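Local coordinates for protein heavy metal cation tricomponent efflux pump ZneA(CzcA-like) (Cupriavidus metallidurans, PDB 4K0J) that exports zinc from the cell as a Zn(II)/proton antiporter of the RND superfamily, forming the inner-membrane pump of a three-component heavy metal efflux system, at residues R434-G439 with A924-I929; T445-L450 with F917-G922; L869-L874 with L886-V891; A933-W938 with R952-R957. One frame throughout, in Å; residues are numbered along the deposited sequence.

Contact 1: R434-G439 with A924-I929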
loop_
_atom_site.group_PDB
_atom_site.type_symbol
_atom_site.label_atom_id
_atom_site.label_comp_id
_atom_site.label_asym_id
_atom_site.label_seq_id
_atom_site.Cartn_x
_atom_site.Cartn_y
_atom_site.Cartn_z
ATOM N N ARG C 434 7.343 30.168 -38.115
ATOM C CA ARG C 434 7.277 28.727 -38.410
ATOM C C ARG C 434 8.579 27.939 -38.152
ATOM O O ARG C 434 8.542 26.878 -37.511
ATOM C CB ARG C 434 6.764 28.473 -39.838
ATOM C CG ARG C 434 5.315 28.870 -40.076
ATOM C CD ARG C 434 4.340 27.853 -39.502
ATOM N NE ARG C 434 4.435 26.554 -40.166
ATOM C CZ ARG C 434 3.789 26.234 -41.285
ATOM N NH1 ARG C 434 3.004 27.119 -41.878
ATOM N NH2 ARG C 434 3.935 25.028 -41.812
ATOM N N PRO C 435 9.732 28.446 -38.643
ATOM C CA PRO C 435 10.975 27.724 -38.351
ATOM C C PRO C 435 11.311 27.725 -36.861
ATOM O O PRO C 435 12.098 26.891 -36.417
ATOM C CB PRO C 435 12.035 28.520 -39.121
ATOM C CG PRO C 435 11.281 29.261 -40.162
ATOM C CD PRO C 435 9.976 29.598 -39.530
ATOM N N ILE C 436 10.721 28.649 -36.105
ATOM C CA ILE C 436 10.957 28.724 -34.666
ATOM C C ILE C 436 10.041 27.803 -33.864
ATOM O O ILE C 436 10.509 27.081 -32.994
ATOM C CB ILE C 436 10.875 30.169 -34.139
ATOM C CG1 ILE C 436 12.232 30.841 -34.303
ATOM C CG2 ILE C 436 10.477 30.197 -32.672
ATOM C CD1 ILE C 436 13.368 30.011 -33.748
ATOM N N PHE C 437 8.745 27.819 -34.154
ATOM C CA PHE C 437 7.829 26.900 -33.493
ATOM C C PHE C 437 8.241 25.466 -33.814
ATOM O O PHE C 437 8.394 24.633 -32.914
ATOM C CB PHE C 437 6.383 27.152 -33.928
ATOM C CG PHE C 437 5.363 26.441 -33.082
ATOM C CD1 PHE C 437 4.849 27.040 -31.944
ATOM C CD2 PHE C 437 4.918 25.174 -33.423
ATOM C CE1 PHE C 437 3.912 26.390 -31.162
ATOM C CE2 PHE C 437 3.983 24.519 -32.645
ATOM C CZ PHE C 437 3.480 25.127 -31.514
ATOM N N PHE C 438 8.452 25.184 -35.095
ATOM C CA PHE C 438 8.829 23.831 -35.486
ATOM C C PHE C 438 10.262 23.477 -35.092
ATOM O O PHE C 438 10.534 22.346 -34.707
ATOM C CB PHE C 438 8.565 23.580 -36.973
ATOM C CG PHE C 438 7.116 23.336 -37.288
ATOM C CD1 PHE C 438 6.168 23.336 -36.277
ATOM C CD2 PHE C 438 6.702 23.092 -38.584
ATOM C CE1 PHE C 438 4.834 23.109 -36.556
ATOM C CE2 PHE C 438 5.371 22.862 -38.871
ATOM C CZ PHE C 438 4.435 22.871 -37.855
ATOM N N GLY C 439 11.168 24.446 -35.165
ATOM C CA GLY C 439 12.539 24.221 -34.743
ATOM C C GLY C 439 12.646 23.895 -33.262
ATOM O O GLY C 439 13.397 23.004 -32.860
ATOM N N ALA C 924 22.094 22.517 -33.272
ATOM C CA ALA C 924 22.662 22.392 -34.611
ATOM C C ALA C 924 21.568 22.321 -35.678
ATOM O O ALA C 924 21.590 23.066 -36.672
ATOM C CB ALA C 924 23.563 21.176 -34.692
ATOM N N VAL C 925 20.604 21.431 -35.462
ATOM C CA VAL C 925 19.498 21.281 -36.398
ATOM C C VAL C 925 18.610 22.523 -36.395
ATOM O O VAL C 925 17.910 22.785 -37.361
ATOM C CB VAL C 925 18.656 20.019 -36.109
ATOM C CG1 VAL C 925 17.636 20.291 -35.018
ATOM C CG2 VAL C 925 17.962 19.546 -37.373
ATOM N N LEU C 926 18.647 23.291 -35.310
ATOM C CA LEU C 926 17.910 24.545 -35.262
ATOM C C LEU C 926 18.547 25.531 -36.226
ATOM O O LEU C 926 17.853 26.186 -37.006
ATOM C CB LEU C 926 17.903 25.134 -33.851
ATOM C CG LEU C 926 17.106 26.438 -33.755
ATOM C CD1 LEU C 926 15.639 26.164 -34.031
ATOM C CD2 LEU C 926 17.283 27.114 -32.405
ATOM N N ASN C 927 19.872 25.632 -36.171
ATOM C CA ASN C 927 20.593 26.498 -37.098
ATOM C C ASN C 927 20.397 26.082 -38.557
ATOM O O ASN C 927 20.147 26.927 -39.430
ATOM C CB ASN C 927 22.080 26.566 -36.743
ATOM C CG ASN C 927 22.359 27.497 -35.576
ATOM O OD1 ASN C 927 21.665 28.495 -35.387
ATOM N ND2 ASN C 927 23.377 27.174 -34.788
ATOM N N ALA C 928 20.495 24.779 -38.813
ATOM C CA ALA C 928 20.233 24.249 -40.150
ATOM C C ALA C 928 18.820 24.597 -40.628
ATOM O O ALA C 928 18.625 25.023 -41.770
ATOM C CB ALA C 928 20.446 22.744 -40.177
ATOM N N ILE C 929 17.840 24.417 -39.744
ATOM C CA ILE C 929 16.448 24.720 -40.055
ATOM C C ILE C 929 16.270 26.183 -40.417
ATOM O O ILE C 929 15.683 26.492 -41.443
ATOM C CB ILE C 929 15.503 24.370 -38.889
ATOM C CG1 ILE C 929 15.242 22.864 -38.850
ATOM C CG2 ILE C 929 14.176 25.102 -39.031
ATOM C CD1 ILE C 929 14.514 22.411 -37.604
#

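Contact 2: T445-L450 with F917-G922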
loop_
_atom_site.group_PDB
_atom_site.type_symbol
_atom_site.label_atom_id
_atom_site.label_comp_id
_atom_site.label_asym_id
_atom_site.label_seq_id
_atom_site.Cartn_x
_atom_site.Cartn_y
_atom_site.Cartn_z
ATOM N N THR C 445 11.447 17.563 -29.089
ATOM C CA THR C 445 11.269 16.161 -29.446
ATOM C C THR C 445 12.616 15.445 -29.468
ATOM O O THR C 445 12.678 14.223 -29.356
ATOM C CB THR C 445 10.568 15.986 -30.811
ATOM O OG1 THR C 445 9.982 14.682 -30.884
ATOM C CG2 THR C 445 11.553 16.138 -31.954
ATOM N N ALA C 446 13.692 16.215 -29.605
ATOM C CA ALA C 446 15.035 15.651 -29.630
ATOM C C ALA C 446 15.544 15.481 -28.212
ATOM O O ALA C 446 16.186 14.486 -27.887
ATOM C CB ALA C 446 15.974 16.536 -30.429
ATOM N N TYR C 447 15.250 16.461 -27.365
ATOM C CA TYR C 447 15.591 16.367 -25.953
ATOM C C TYR C 447 14.717 15.321 -25.277
ATOM O O TYR C 447 15.009 14.878 -24.169
ATOM C CB TYR C 447 15.383 17.715 -25.270
ATOM C CG TYR C 447 16.651 18.388 -24.811
ATOM C CD1 TYR C 447 17.333 17.931 -23.696
ATOM C CD2 TYR C 447 17.157 19.496 -25.480
ATOM C CE1 TYR C 447 18.492 18.550 -23.262
ATOM C CE2 TYR C 447 18.316 20.122 -25.054
ATOM C CZ TYR C 447 18.977 19.644 -23.943
ATOM O OH TYR C 447 20.128 20.259 -23.508
ATOM N N LEU C 448 13.643 14.934 -25.957
ATOM C CA LEU C 448 12.634 14.048 -25.388
ATOM C C LEU C 448 13.169 12.670 -24.978
ATOM O O LEU C 448 13.134 12.334 -23.797
ATOM C CB LEU C 448 11.421 13.930 -26.328
ATOM C CG LEU C 448 10.070 13.425 -25.802
ATOM C CD1 LEU C 448 10.058 11.914 -25.548
ATOM C CD2 LEU C 448 9.656 14.188 -24.551
ATOM N N PRO C 449 13.673 11.869 -25.937
ATOM C CA PRO C 449 13.947 10.474 -25.573
ATOM C C PRO C 449 15.134 10.274 -24.630
ATOM O O PRO C 449 16.050 9.519 -24.951
ATOM C CB PRO C 449 14.247 9.827 -26.923
ATOM C CG PRO C 449 14.849 10.917 -27.715
ATOM C CD PRO C 449 14.109 12.161 -27.315
ATOM N N LEU C 450 15.118 10.943 -23.483
ATOM C CA LEU C 450 16.057 10.631 -22.415
ATOM C C LEU C 450 15.323 9.790 -21.388
ATOM O O LEU C 450 15.932 9.215 -20.488
ATOM C CB LEU C 450 16.593 11.901 -21.754
ATOM C CG LEU C 450 17.595 12.755 -22.530
ATOM C CD1 LEU C 450 18.121 13.872 -21.638
ATOM C CD2 LEU C 450 18.738 11.909 -23.072
ATOM N N PHE C 917 25.474 14.958 -26.838
ATOM C CA PHE C 917 25.214 14.921 -28.276
ATOM C C PHE C 917 23.729 15.099 -28.562
ATOM O O PHE C 917 23.347 15.764 -29.532
ATOM C CB PHE C 917 25.713 13.610 -28.889
ATOM C CG PHE C 917 27.193 13.587 -29.155
ATOM C CD1 PHE C 917 28.055 12.916 -28.305
ATOM C CD2 PHE C 917 27.720 14.242 -30.255
ATOM C CE1 PHE C 917 29.415 12.896 -28.548
ATOM C CE2 PHE C 917 29.078 14.227 -30.502
ATOM C CZ PHE C 917 29.927 13.552 -29.646
ATOM N N ILE C 918 22.898 14.500 -27.711
ATOM C CA ILE C 918 21.451 14.658 -27.821
ATOM C C ILE C 918 21.077 16.140 -27.756
ATOM O O ILE C 918 20.177 16.605 -28.460
ATOM C CB ILE C 918 20.719 13.895 -26.699
ATOM C CG1 ILE C 918 21.147 12.426 -26.683
ATOM C CG2 ILE C 918 19.212 14.018 -26.858
ATOM C CD1 ILE C 918 20.936 11.715 -27.999
ATOM N N ALA C 919 21.793 16.879 -26.913
ATOM C CA ALA C 919 21.586 18.315 -26.767
ATOM C C ALA C 919 22.101 19.092 -27.977
ATOM O O ALA C 919 21.408 19.958 -28.511
ATOM C CB ALA C 919 22.261 18.813 -25.500
ATOM N N LEU C 920 23.325 18.777 -28.391
ATOM C CA LEU C 920 23.989 19.457 -29.501
ATOM C C LEU C 920 23.179 19.361 -30.785
ATOM O O LEU C 920 23.084 20.327 -31.558
ATOM C CB LEU C 920 25.376 18.851 -29.721
ATOM C CG LEU C 920 26.215 19.360 -30.894
ATOM C CD1 LEU C 920 26.528 20.831 -30.728
ATOM C CD2 LEU C 920 27.498 18.550 -31.006
ATOM N N PHE C 921 22.592 18.189 -31.001
ATOM C CA PHE C 921 21.798 17.945 -32.198
ATOM C C PHE C 921 20.651 18.944 -32.322
ATOM O O PHE C 921 20.323 19.389 -33.422
ATOM C CB PHE C 921 21.267 16.511 -32.202
ATOM C CG PHE C 921 22.336 15.473 -32.389
ATOM C CD1 PHE C 921 23.567 15.817 -32.924
ATOM C CD2 PHE C 921 22.113 14.157 -32.031
ATOM C CE1 PHE C 921 24.550 14.870 -33.099
ATOM C CE2 PHE C 921 23.094 13.203 -32.205
ATOM C CZ PHE C 921 24.314 13.559 -32.739
ATOM N N GLY C 922 20.061 19.305 -31.188
ATOM C CA GLY C 922 18.968 20.257 -31.170
ATOM C C GLY C 922 19.355 21.620 -31.711
ATOM O O GLY C 922 18.764 22.102 -32.676
#

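Contact 3: L869-L874 with L886-V891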
loop_
_atom_site.group_PDB
_atom_site.type_symbol
_atom_site.label_atom_id
_atom_site.label_comp_id
_atom_site.label_asym_id
_atom_site.label_seq_id
_atom_site.Cartn_x
_atom_site.Cartn_y
_atom_site.Cartn_z
ATOM N N LEU C 869 10.583 10.833 -35.586
ATOM C CA LEU C 869 9.772 12.022 -35.338
ATOM C C LEU C 869 10.426 13.282 -35.898
ATOM O O LEU C 869 9.750 14.146 -36.457
ATOM C CB LEU C 869 9.518 12.195 -33.838
ATOM C CG LEU C 869 8.751 11.066 -33.148
ATOM C CD1 LEU C 869 8.596 11.355 -31.662
ATOM C CD2 LEU C 869 7.396 10.866 -33.807
ATOM N N MET C 870 11.745 13.374 -35.740
ATOM C CA MET C 870 12.510 14.522 -36.219
ATOM C C MET C 870 12.317 14.730 -37.715
ATOM O O MET C 870 12.165 15.858 -38.176
ATOM C CB MET C 870 13.995 14.345 -35.900
ATOM C CG MET C 870 14.882 15.470 -36.398
ATOM S SD MET C 870 16.608 15.233 -35.933
ATOM C CE MET C 870 16.487 15.272 -34.146
ATOM N N PHE C 871 12.321 13.635 -38.466
ATOM C CA PHE C 871 12.055 13.696 -39.895
ATOM C C PHE C 871 10.577 13.976 -40.117
ATOM O O PHE C 871 10.203 14.672 -41.061
ATOM C CB PHE C 871 12.449 12.382 -40.568
ATOM C CG PHE C 871 12.278 12.384 -42.063
ATOM C CD1 PHE C 871 11.089 11.965 -42.640
ATOM C CD2 PHE C 871 13.312 12.789 -42.891
ATOM C CE1 PHE C 871 10.933 11.959 -44.013
ATOM C CE2 PHE C 871 13.162 12.781 -44.266
ATOM C CZ PHE C 871 11.971 12.368 -44.826
ATOM N N VAL C 872 9.742 13.432 -39.235
ATOM C CA VAL C 872 8.298 13.615 -39.327
ATOM C C VAL C 872 7.897 15.073 -39.120
ATOM O O VAL C 872 7.100 15.618 -39.885
ATOM C CB VAL C 872 7.547 12.705 -38.339
ATOM C CG1 VAL C 872 6.141 13.227 -38.088
ATOM C CG2 VAL C 872 7.490 11.289 -38.883
ATOM N N LEU C 873 8.452 15.703 -38.090
ATOM C CA LEU C 873 8.233 17.130 -37.876
ATOM C C LEU C 873 8.808 17.922 -39.045
ATOM O O LEU C 873 8.192 18.869 -39.535
ATOM C CB LEU C 873 8.871 17.586 -36.563
ATOM C CG LEU C 873 8.183 17.095 -35.290
ATOM C CD1 LEU C 873 8.923 17.582 -34.058
ATOM C CD2 LEU C 873 6.737 17.554 -35.266
ATOM N N LEU C 874 9.985 17.508 -39.500
ATOM C CA LEU C 874 10.649 18.162 -40.617
ATOM C C LEU C 874 10.030 17.799 -41.959
ATOM O O LEU C 874 10.543 18.187 -43.005
ATOM C CB LEU C 874 12.143 17.836 -40.624
ATOM C CG LEU C 874 13.039 18.975 -40.139
ATOM C CD1 LEU C 874 12.482 19.583 -38.863
ATOM C CD2 LEU C 874 14.467 18.494 -39.926
ATOM N N LEU C 886 17.998 16.423 -46.102
ATOM C CA LEU C 886 18.991 17.480 -46.223
ATOM C C LEU C 886 19.291 18.089 -44.858
ATOM O O LEU C 886 20.451 18.243 -44.476
ATOM C CB LEU C 886 18.482 18.558 -47.185
ATOM C CG LEU C 886 19.470 19.553 -47.801
ATOM C CD1 LEU C 886 18.873 20.147 -49.069
ATOM C CD2 LEU C 886 19.840 20.660 -46.825
ATOM N N ILE C 887 18.238 18.428 -44.125
ATOM C CA ILE C 887 18.396 19.051 -42.819
ATOM C C ILE C 887 18.809 18.020 -41.778
ATOM O O ILE C 887 19.582 18.320 -40.868
ATOM C CB ILE C 887 17.098 19.739 -42.365
ATOM C CG1 ILE C 887 16.426 20.442 -43.546
ATOM C CG2 ILE C 887 17.380 20.720 -41.228
ATOM C CD1 ILE C 887 15.176 21.206 -43.168
ATOM N N LEU C 888 18.287 16.805 -41.920
ATOM C CA LEU C 888 18.601 15.714 -41.004
ATOM C C LEU C 888 20.096 15.427 -40.975
ATOM O O LEU C 888 20.649 15.088 -39.931
ATOM C CB LEU C 888 17.844 14.444 -41.394
ATOM C CG LEU C 888 16.641 14.063 -40.530
ATOM C CD1 LEU C 888 15.525 15.086 -40.666
ATOM C CD2 LEU C 888 16.148 12.669 -40.888
ATOM N N MET C 889 20.748 15.575 -42.124
ATOM C CA MET C 889 22.176 15.284 -42.230
ATOM C C MET C 889 23.057 16.408 -41.688
ATOM O O MET C 889 24.204 16.565 -42.105
ATOM C CB MET C 889 22.558 14.958 -43.677
ATOM C CG MET C 889 21.908 13.694 -44.218
ATOM S SD MET C 889 22.196 12.256 -43.166
ATOM C CE MET C 889 21.234 11.011 -44.023
ATOM N N ALA C 890 22.521 17.188 -40.757
ATOM C CA ALA C 890 23.307 18.214 -40.089
ATOM C C ALA C 890 23.949 17.644 -38.825
ATOM O O ALA C 890 24.858 18.245 -38.250
ATOM C CB ALA C 890 22.440 19.417 -39.757
ATOM N N VAL C 891 23.472 16.478 -38.398
ATOM C CA VAL C 891 24.009 15.831 -37.201
ATOM C C VAL C 891 25.497 15.423 -37.264
ATOM O O VAL C 891 26.201 15.538 -36.258
ATOM C CB VAL C 891 23.112 14.655 -36.698
ATOM C CG1 VAL C 891 21.910 15.190 -35.932
ATOM C CG2 VAL C 891 22.658 13.760 -37.842
#

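Contact 4: A933-W938 with R952-R957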
loop_
_atom_site.group_PDB
_atom_site.type_symbol
_atom_site.label_atom_id
_atom_site.label_comp_id
_atom_site.label_asym_id
_atom_site.label_seq_id
_atom_site.Cartn_x
_atom_site.Cartn_y
_atom_site.Cartn_z
ATOM N N ALA C 933 15.272 27.336 -44.155
ATOM C CA ALA C 933 13.939 27.923 -44.218
ATOM C C ALA C 933 13.974 29.334 -44.792
ATOM O O ALA C 933 13.259 29.634 -45.750
ATOM C CB ALA C 933 13.284 27.926 -42.848
ATOM N N ASN C 934 14.799 30.202 -44.208
ATOM C CA ASN C 934 14.917 31.565 -44.716
ATOM C C ASN C 934 15.432 31.577 -46.150
ATOM O O ASN C 934 15.096 32.462 -46.930
ATOM C CB ASN C 934 15.798 32.425 -43.809
ATOM C CG ASN C 934 15.153 32.700 -42.463
ATOM O OD1 ASN C 934 14.425 31.863 -41.932
ATOM N ND2 ASN C 934 15.406 33.880 -41.913
ATOM N N LEU C 935 16.232 30.574 -46.495
ATOM C CA LEU C 935 16.716 30.406 -47.861
ATOM C C LEU C 935 15.565 30.061 -48.814
ATOM O O LEU C 935 15.254 30.814 -49.752
ATOM C CB LEU C 935 17.769 29.294 -47.885
ATOM C CG LEU C 935 18.609 29.063 -49.138
ATOM C CD1 LEU C 935 19.344 30.330 -49.513
ATOM C CD2 LEU C 935 19.592 27.931 -48.901
ATOM N N ASN C 936 14.934 28.921 -48.543
ATOM C CA ASN C 936 13.853 28.377 -49.360
ATOM C C ASN C 936 12.649 29.311 -49.464
ATOM O O ASN C 936 11.866 29.223 -50.409
ATOM C CB ASN C 936 13.416 27.018 -48.799
ATOM C CG ASN C 936 12.583 26.217 -49.779
ATOM O OD1 ASN C 936 12.635 26.444 -50.987
ATOM N ND2 ASN C 936 11.812 25.268 -49.261
ATOM N N ARG C 937 12.500 30.199 -48.486
ATOM C CA ARG C 937 11.420 31.180 -48.502
ATOM C C ARG C 937 11.854 32.458 -49.212
ATOM O O ARG C 937 11.045 33.109 -49.871
ATOM C CB ARG C 937 10.941 31.492 -47.081
ATOM C CG ARG C 937 9.851 32.555 -47.007
ATOM C CD ARG C 937 8.621 32.162 -47.818
ATOM N NE ARG C 937 7.832 31.122 -47.165
ATOM C CZ ARG C 937 6.795 31.360 -46.368
ATOM N NH1 ARG C 937 6.417 32.608 -46.123
ATOM N NH2 ARG C 937 6.134 30.352 -45.815
ATOM N N TRP C 938 13.131 32.812 -49.078
ATOM C CA TRP C 938 13.668 33.968 -49.788
ATOM C C TRP C 938 13.547 33.765 -51.289
ATOM O O TRP C 938 13.095 34.657 -52.009
ATOM C CB TRP C 938 15.133 34.209 -49.433
ATOM C CG TRP C 938 15.407 35.587 -48.924
ATOM C CD1 TRP C 938 15.710 35.942 -47.643
ATOM C CD2 TRP C 938 15.396 36.801 -49.684
ATOM N NE1 TRP C 938 15.895 37.300 -47.558
ATOM C CE2 TRP C 938 15.705 37.851 -48.797
ATOM C CE3 TRP C 938 15.154 37.103 -51.029
ATOM C CZ2 TRP C 938 15.778 39.181 -49.212
ATOM C CZ3 TRP C 938 15.227 38.424 -51.439
ATOM C CH2 TRP C 938 15.537 39.446 -50.533
ATOM N N ARG C 952 21.941 35.511 -50.980
ATOM C CA ARG C 952 20.877 36.428 -50.573
ATOM C C ARG C 952 20.072 35.888 -49.391
ATOM O O ARG C 952 20.053 36.489 -48.317
ATOM C CB ARG C 952 19.945 36.736 -51.751
ATOM C CG ARG C 952 20.519 37.723 -52.759
ATOM C CD ARG C 952 19.682 37.788 -54.034
ATOM N NE ARG C 952 18.332 38.295 -53.797
ATOM C CZ ARG C 952 17.433 38.506 -54.755
ATOM N NH1 ARG C 952 17.738 38.256 -56.022
ATOM N NH2 ARG C 952 16.229 38.968 -54.448
ATOM N N GLY C 953 19.409 34.754 -49.596
ATOM C CA GLY C 953 18.595 34.151 -48.556
ATOM C C GLY C 953 19.407 33.445 -47.488
ATOM O O GLY C 953 18.889 33.110 -46.420
ATOM N N ALA C 954 20.684 33.220 -47.779
ATOM C CA ALA C 954 21.584 32.541 -46.857
ATOM C C ALA C 954 22.631 33.504 -46.313
ATOM O O ALA C 954 23.056 33.392 -45.162
ATOM C CB ALA C 954 22.258 31.370 -47.550
ATOM N N GLY C 955 23.041 34.452 -47.153
ATOM C CA GLY C 955 24.070 35.410 -46.798
ATOM C C GLY C 955 23.650 36.380 -45.712
ATOM O O GLY C 955 24.491 36.958 -45.023
ATOM N N GLU C 956 22.343 36.563 -45.560
ATOM C CA GLU C 956 21.813 37.466 -44.548
ATOM C C GLU C 956 21.416 36.717 -43.282
ATOM O O GLU C 956 20.984 37.324 -42.303
ATOM C CB GLU C 956 20.623 38.254 -45.097
ATOM C CG GLU C 956 20.994 39.255 -46.180
ATOM C CD GLU C 956 19.795 40.024 -46.692
ATOM O OE1 GLU C 956 18.654 39.584 -46.434
ATOM O OE2 GLU C 956 19.990 41.070 -47.349
ATOM N N ARG C 957 21.563 35.395 -43.312
ATOM C CA ARG C 957 21.306 34.578 -42.133
ATOM C C ARG C 957 22.603 34.345 -41.381
ATOM O O ARG C 957 22.651 33.564 -40.436
ATOM C CB ARG C 957 20.664 33.244 -42.515
ATOM C CG ARG C 957 19.359 33.401 -43.260
ATOM C CD ARG C 957 18.490 34.459 -42.599
ATOM N NE ARG C 957 17.693 35.198 -43.574
ATOM C CZ ARG C 957 16.907 36.226 -43.270
ATOM N NH1 ARG C 957 16.807 36.636 -42.012
ATOM N NH2 ARG C 957 16.220 36.842 -44.222
#

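Contact 1: R434-G439 with A924-I929
Pro-435 is the first residue of 434-439 to meet the partner helix: its ring carbon CB lies 4.0 Å from Ile-929 CG2. The same methyl also sits 3.8 Å from the Pro-435 carbonyl oxygen, so one branch of Ile-929 touches both the ring and the backbone of the proline. Ile-436 starts off pointing away from 924-929, but its chain turns back and brings CD1 to a marginal 4.5 Å from Leu-926 CD1. One turn on from the proline, Gly-439 presents bare backbone. Leu-926 CD1 rests 3.7 Å from Gly-439 CA, and Ile-929 CD1 comes to 3.9 Å from that same CA, so two branched side chains converge on the glycine. Leu-926 reaches it because its CG stands anti to the backbone N (chi1 -179°), which carries CD1 across the gap. The two helices run nearly antiparallel at 157°, with their axes 10.0 Å apart at closest approach, and no hydrogen bond joins them. This is a buried, largely apolar seam between two predicted transmembrane helices. Helix 399-411 flanks it through Val-403 and Asp-399, while Leu-874, just past the end of helix 848-873, and Ile-887 of helix 884-888 pack against Ile-929.

Contact 2: T445-L450 with F917-G922
The first torsion of Ile-918 (chi1 -54°) sets its CG2 anti to the backbone N, and this methyl points at Ala-446. On the other side, a chi1 of -112° swings the Tyr-447 ring across to Ala-919. The CB of the tyrosine does not aim directly at 917-922, yet the ring extends until its hydroxyl end lies beside the alanine. Ile-918 CG2 is 3.2 Å from Ala-446 O, so its nearest neighbour is a backbone carbonyl. Farther along the chain it also borders Leu-450, whose CD2 stands 4.4 Å from Ile-918 CG2. The tyrosine makes the second half of the contact: its CZ is 3.7 Å and its OH 3.3 Å from Ala-919 CB, the methyl approaching the ring obliquely at the phenolic end. The backbones come near each other where Ala-446 CA and Gly-922 CA are 6.2 Å apart. Beyond the tyrosine, the backbone at Pro-449 fits an inverse gamma turn, although the very short bond within it is doubtful. Helix 463-479 also borders this region, Val-468 touching Tyr-447 and Ala-465 touching Leu-450. With no hydrogen bond across the segments, van der Waals contact among buried groups joins these two predicted membrane helices here; the phenol oxygen meets only carbon in 917-922.

Contact 3: L869-L874 with L886-V891
Leu-888 projects between Phe-871 and Leu-874, and its two methyl branches divide the work. CD2 comes in at the edge of the Phe-871 ring, near the ring plane, 3.5 Å from CD2 of that phenylalanine; the two side chains are nearly perpendicular. With the phenylalanine CG anti to the backbone N (chi1 -177°), the ring edge is turned to the leucine, and CB lies close to the same methyl. The other branch, CD1, meets Leu-874: the two leucines run antiparallel alongside one another, with Leu-874 CD2 3.6 Å from Leu-888 CD1. Leu-874 CD2 also lies against Ile-887, 3.8 Å from its CB, and those two chains are set at a slant. Met-870 adds a looser touch, its CG standing 4.3 Å from Leu-888 CD1. Helix 911-939 continues the packing on one side, with Ile-929 against Leu-874 and Ala-928 and Ile-932 against Ile-887. The contact links the end of helix 848-873 to the short helix 884-888 that follows in sequence. The side chains meet through carbon only, without a hydrogen bond across the segments, and the contact rests on van der Waals fit of branched methyls with each other and with the ring edge.

Contact 4: A933-W938 with R952-R957
Helix 933-938 passes very close to the irregular segment 952-957, and Leu-935 CA and Gly-953 CA are only 4.2 Å apart. Beyond Gly-953 the chain makes a type I beta turn from Ala-954 to Arg-957, which brings Arg-957 to the N-cap position of helix 958-970. The glycine packs against the Trp-938 indole: its CA is 3.5 Å from Trp-938 CG, with Gly-953 N and Arg-952 O over one face of the ring. Leu-935 packs alongside, CD1 standing 3.7 Å from Ala-954 CB. Two arginines approach the indole. Arg-952, bent at chi3 (64°), places NH2 3.2 Å from Trp-938 CZ3, the guanidinium edge toward CZ3 and the planes 76° apart, while Arg-957 brings NH2 near the ring plane, 3.4 Å from Trp-938 NE1. Glu-956 OE1 lies 3.8 Å from the same Trp-938 NE1. Asn-934 sets its amide over a face of the Arg-957 guanidinium, the planes 73° apart, with ND2 3.1 Å from Arg-957 NH1. Met-931, one turn before Asn-934, also touches Ala-954 and Arg-957. The close nitrogen pairs, as modelled, set donor against donor: ND2 with both NE and NH1, and NE1 with NH2. No hydrogen bond crosses between the segments, so the junction probably rests largely on van der Waals packing of the indole on Gly-953 and of Leu-935 on Ala-954.

Contacts 1 to 3 lie on predicted membrane helices, and contact 4 at the end of helix 911-939. Contacts 1, 2 and 4 occur along that helix; the first two pair it with helix 433-447, their centres 13 Å apart. Contact 3 joins helix 848-873 to helix 884-888 and touches both of these. Its centre is 10 Å from that of contact 1 and 12 Å from that of contact 2. Contacts 1 and 2 span more than 450 residues, enclosing contact 3 in sequence, whereas contacts 3 and 4 are local. Contact 4 comes last; its centre is 13 Å from that of contact 1, which it touches through Pro-435 and Ala-933. Helix 911-939 thus joins the sequence-distant helix 433-447 and, at its end, the loop 952-957.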